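Local coordinates for vascular protein tyrosine phosphatase 1 (Rattus norvegicus, PDB 3I36) that probably removes phosphate from phosphotyrosine in proteins, serving as the catalytic domain of a receptor-type tyrosine phosphatase, at residues A[74-79]-A[151-156]; A[141-146]-A[203-208]. All coordinates share one frame; numbering follows the deposited sequence.

Interaction 1. Residues A[74-79]-A[151-156]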
# COMPACT_ATOMS: atom_id res chain seq x y z
N ASN A 74 10.22 7.99 -11.03
CA ASN A 74 10.31 6.75 -10.29
C ASN A 74 11.34 6.87 -9.20
O ASN A 74 12.48 7.27 -9.45
CB ASN A 74 10.70 5.62 -11.22
CG ASN A 74 9.70 5.43 -12.32
OD1 ASN A 74 8.50 5.49 -12.08
ND2 ASN A 74 10.19 5.20 -13.52
N ARG A 75 10.94 6.54 -7.99
CA ARG A 75 11.86 6.61 -6.87
C ARG A 75 12.97 5.60 -7.04
O ARG A 75 14.15 5.91 -6.85
CB ARG A 75 11.12 6.33 -5.57
CG ARG A 75 12.04 6.35 -4.35
CD ARG A 75 11.23 6.33 -3.05
NE ARG A 75 10.55 7.60 -2.80
CZ ARG A 75 11.16 8.70 -2.37
NH1 ARG A 75 12.48 8.67 -2.14
NH2 ARG A 75 10.48 9.81 -2.18
N TYR A 76 12.60 4.38 -7.40
CA TYR A 76 13.58 3.32 -7.65
C TYR A 76 13.44 2.82 -9.07
O TYR A 76 12.34 2.51 -9.51
CB TYR A 76 13.37 2.16 -6.67
CG TYR A 76 13.40 2.63 -5.25
CD1 TYR A 76 14.59 3.02 -4.65
CD2 TYR A 76 12.23 2.70 -4.49
CE1 TYR A 76 14.63 3.45 -3.36
CE2 TYR A 76 12.26 3.14 -3.19
CZ TYR A 76 13.46 3.51 -2.62
OH TYR A 76 13.50 3.96 -1.32
N ASN A 77 14.55 2.72 -9.78
CA ASN A 77 14.52 2.36 -11.19
C ASN A 77 14.01 0.94 -11.42
O ASN A 77 13.58 0.60 -12.52
CB ASN A 77 15.91 2.52 -11.80
CG ASN A 77 15.88 2.46 -13.31
OD1 ASN A 77 14.89 2.86 -13.94
ND2 ASN A 77 16.96 1.97 -13.91
N ASN A 78 14.05 0.12 -10.39
CA ASN A 78 13.60 -1.26 -10.51
C ASN A 78 12.25 -1.49 -9.83
O ASN A 78 11.83 -2.62 -9.61
CB ASN A 78 14.64 -2.24 -9.97
CG ASN A 78 14.85 -2.11 -8.48
OD1 ASN A 78 14.51 -1.09 -7.87
ND2 ASN A 78 15.43 -3.14 -7.87
N VAL A 79 11.58 -0.40 -9.50
CA VAL A 79 10.21 -0.52 -9.05
C VAL A 79 9.33 0.31 -9.95
O VAL A 79 9.12 1.51 -9.73
CB VAL A 79 10.04 -0.09 -7.59
CG1 VAL A 79 8.59 -0.23 -7.18
CG2 VAL A 79 10.95 -0.95 -6.70
N ARG A 151 18.35 8.11 5.59
CA ARG A 151 18.07 8.18 4.16
C ARG A 151 16.61 8.56 3.91
O ARG A 151 15.71 8.14 4.64
CB ARG A 151 18.39 6.85 3.48
N THR A 152 16.39 9.36 2.87
CA THR A 152 15.04 9.80 2.51
C THR A 152 14.29 8.66 1.84
O THR A 152 14.71 8.15 0.80
CB THR A 152 15.04 11.03 1.59
OG1 THR A 152 15.67 12.12 2.26
CG2 THR A 152 13.60 11.42 1.24
N LYS A 153 13.21 8.24 2.46
CA LYS A 153 12.38 7.19 1.91
C LYS A 153 11.15 7.79 1.25
O LYS A 153 10.52 7.16 0.42
CB LYS A 153 11.97 6.22 3.02
CG LYS A 153 13.15 5.39 3.55
CD LYS A 153 13.69 4.49 2.44
CE LYS A 153 14.50 3.35 2.99
NZ LYS A 153 14.96 2.43 1.92
N CYS A 154 10.81 9.02 1.63
CA CYS A 154 9.56 9.62 1.18
C CYS A 154 9.57 11.10 1.50
O CYS A 154 10.03 11.50 2.56
CB CYS A 154 8.37 8.95 1.89
SG CYS A 154 6.76 9.54 1.31
N GLU A 155 9.11 11.92 0.56
CA GLU A 155 8.98 13.34 0.85
C GLU A 155 7.89 13.54 1.89
O GLU A 155 6.95 12.77 1.95
CB GLU A 155 8.66 14.15 -0.41
CG GLU A 155 9.84 14.21 -1.35
CD GLU A 155 11.07 14.76 -0.65
OE1 GLU A 155 11.01 15.91 -0.18
OE2 GLU A 155 12.09 14.04 -0.56
N GLU A 156 8.02 14.59 2.70
CA GLU A 156 6.92 14.96 3.56
C GLU A 156 5.95 15.71 2.67
O GLU A 156 6.04 16.94 2.51
CB GLU A 156 7.39 15.83 4.71
CG GLU A 156 6.24 16.30 5.59
CD GLU A 156 6.71 16.72 6.96
OE1 GLU A 156 5.89 17.22 7.74
OE2 GLU A 156 7.91 16.54 7.26
O HOH W 1 12.20 11.93 -1.88
O HOH W 2 14.56 6.72 -1.88
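The guanidinium of Arg75 lies with one face over the backbone of 151-156. Lys153 O sits over the centre of the group, 3.3 Å from Arg75 CZ. Cys154 CA comes over the same face, 3.5 Å from Arg75 NH2. The angle at Arg75 NE is too poor for a hydrogen bond to Lys153 O, and two waters in the guanidinium plane bridge the segments instead. Water 1 accepts from Arg75 NH2 at 2.7 Å and donates to Glu155 OE2, so the opposite charges, not in direct contact, are linked by one water. Water 2 accepts from Arg75 NH1 at 2.9 Å, donates to Thr152 O and also bonds Tyr76 OH. Segment 74-79 is part of the phosphotyrosine-recognition loop of the family, and 151-156 belongs to the E-loop. Tyr76 touches Ala246 of the probable substrate site. Its OH lies 3.8 Å from Lys153 CD, and the two side chains cross at about a right angle. Arg75 CG packs over the Tyr76 ring near its rim. Further out, Arg75 NE donates to Gly119 O, and Arg75 N bonds Gln118 OE1. A type I turn follows, closed by Val79 N to Tyr76 O at 3.0 Å.

Interaction 2. Residues A[141-146]-A[203-208]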
# COMPACT_ATOMS: atom_id res chain seq x y z
N VAL A 141 -2.52 5.46 3.39
CA VAL A 141 -1.83 4.68 4.39
C VAL A 141 -0.37 4.80 4.07
O VAL A 141 0.08 4.40 3.00
CB VAL A 141 -2.25 3.21 4.33
CG1 VAL A 141 -1.42 2.39 5.33
CG2 VAL A 141 -3.72 3.09 4.65
N MET A 142 0.38 5.36 5.01
CA MET A 142 1.78 5.60 4.81
C MET A 142 2.55 4.71 5.75
O MET A 142 2.36 4.77 6.97
CB MET A 142 2.10 7.05 5.10
CG MET A 142 3.58 7.33 5.09
SD MET A 142 3.89 9.10 5.09
CE MET A 142 5.68 9.08 5.05
N LEU A 143 3.43 3.89 5.20
CA LEU A 143 4.04 2.84 6.00
C LEU A 143 5.53 3.01 6.13
O LEU A 143 6.28 2.05 6.20
CB LEU A 143 3.72 1.47 5.40
CG LEU A 143 2.22 1.18 5.32
CD1 LEU A 143 1.96 0.09 4.31
CD2 LEU A 143 1.69 0.80 6.69
N THR A 144 5.95 4.26 6.15
CA THR A 144 7.35 4.57 6.27
C THR A 144 7.50 5.88 7.00
O THR A 144 6.59 6.71 6.99
CB THR A 144 8.01 4.69 4.88
OG1 THR A 144 9.41 4.88 5.04
CG2 THR A 144 7.43 5.85 4.11
N LYS A 145 8.63 6.07 7.65
CA LYS A 145 9.01 7.40 8.03
C LYS A 145 9.57 8.01 6.76
O LYS A 145 10.00 7.28 5.87
CB LYS A 145 10.10 7.37 9.09
CG LYS A 145 9.68 6.70 10.39
CD LYS A 145 10.75 6.96 11.46
CE LYS A 145 10.44 6.21 12.74
NZ LYS A 145 10.40 4.74 12.52
N CYS A 146 9.56 9.33 6.69
CA CYS A 146 10.16 10.03 5.56
C CYS A 146 11.63 9.71 5.43
O CYS A 146 12.17 9.67 4.33
CB CYS A 146 9.99 11.53 5.72
SG CYS A 146 8.30 12.03 5.53
N PHE A 203 -3.12 7.76 7.42
CA PHE A 203 -2.73 6.87 8.50
C PHE A 203 -1.26 6.65 8.35
O PHE A 203 -0.81 5.94 7.45
CB PHE A 203 -3.50 5.56 8.38
CG PHE A 203 -4.99 5.75 8.46
CD1 PHE A 203 -5.66 5.62 9.67
CD2 PHE A 203 -5.71 6.10 7.34
CE1 PHE A 203 -7.03 5.80 9.74
CE2 PHE A 203 -7.07 6.29 7.40
CZ PHE A 203 -7.73 6.13 8.60
N HIS A 204 -0.50 7.29 9.22
CA HIS A 204 0.93 7.22 9.14
C HIS A 204 1.46 6.23 10.16
O HIS A 204 1.56 6.54 11.34
CB HIS A 204 1.55 8.60 9.37
CG HIS A 204 3.00 8.65 9.01
ND1 HIS A 204 3.72 9.82 8.98
CD2 HIS A 204 3.86 7.67 8.64
CE1 HIS A 204 4.97 9.56 8.63
NE2 HIS A 204 5.07 8.26 8.41
N PHE A 205 1.77 5.03 9.68
CA PHE A 205 2.38 4.01 10.51
C PHE A 205 3.85 4.37 10.61
O PHE A 205 4.59 4.25 9.63
CB PHE A 205 2.24 2.66 9.85
CG PHE A 205 2.53 1.51 10.76
CD1 PHE A 205 3.74 0.84 10.70
CD2 PHE A 205 1.58 1.10 11.70
CE1 PHE A 205 4.01 -0.23 11.54
CE2 PHE A 205 1.83 0.04 12.54
CZ PHE A 205 3.06 -0.63 12.46
N THR A 206 4.27 4.82 11.78
CA THR A 206 5.62 5.34 11.91
C THR A 206 6.55 4.34 12.56
O THR A 206 7.75 4.59 12.70
CB THR A 206 5.62 6.58 12.79
OG1 THR A 206 4.98 6.26 14.04
CG2 THR A 206 4.86 7.71 12.12
N SER A 207 6.00 3.20 12.96
CA SER A 207 6.73 2.29 13.84
C SER A 207 7.17 0.99 13.18
O SER A 207 7.54 0.05 13.86
CB SER A 207 5.91 2.01 15.10
OG SER A 207 4.65 1.46 14.78
N TRP A 208 7.14 0.93 11.86
CA TRP A 208 7.72 -0.23 11.21
C TRP A 208 9.23 -0.18 11.46
O TRP A 208 9.85 0.86 11.29
CB TRP A 208 7.45 -0.16 9.71
CG TRP A 208 7.62 -1.47 9.05
CD1 TRP A 208 8.78 -2.16 8.87
CD2 TRP A 208 6.58 -2.27 8.47
NE1 TRP A 208 8.53 -3.34 8.21
CE2 TRP A 208 7.19 -3.43 7.94
CE3 TRP A 208 5.20 -2.12 8.34
CZ2 TRP A 208 6.46 -4.43 7.31
CZ3 TRP A 208 4.48 -3.11 7.70
CH2 TRP A 208 5.11 -4.25 7.20
O HOH W 3 9.35 3.25 10.23
O HOH W 4 11.72 2.48 13.07
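Met142 and His204 pair in register where two parallel strands of the central phosphatase sheet, 139-142 and 196-205, run side by side. The second strand leads into the WPD loop, which begins its signature at Trp208. Met142 N donates to Phe203 O at 2.8 Å, nearly straight (175°). Phe205 N returns a bond of 2.8 Å to Met142 O. The His204 imidazole is sandwiched. Met142 SD lies over one face, 3.7 Å from the ring centroid, and Thr206 CG2 covers the other. Both Met142 CG and His204 CG are anti to their backbone N (chi1 -168° for His204), which lays the side chains alongside each other, pointing the same way. His204 NE2 donates to Thr144 O at 2.6 Å, with the oxygen 17° out of the ring plane. His204 ND1 is hydrogen-bonded to Arg185 NH1, so both ring nitrogens are engaged. A leucine in place of His204 would probably leave the buried Thr144 O without its donor and Arg185 without this partner. Just past the end of strand 139-142, Leu143 CD2 packs on Phe205 CB at 3.7 Å. Farther along, Lys145 NZ donates to Thr206 O at 2.7 Å and to waters 3 and 4; water 4 donates to Trp208 O.

From the N terminus the chain passes 74-79, then several strands and helix 125-134, and reaches 141-146 at the end of strand 139-142. Farther along the same loop comes 151-156, which closes interaction 1 back onto the loop after helix 68-71. The chain then runs through strands 164-166, 169-178 and 182-191 to 203-208, where interaction 2 closes. The two contacts therefore cross rather than nest. They also touch directly: Cys146 O lies 2.6 Å from Lys153 N, a probable hydrogen bond, and Lys153 packs on Thr144. Together they tie the recognition loop, through the E-loop, to the central sheet and the start of the WPD loop, on the side of the fold that probably holds the active site.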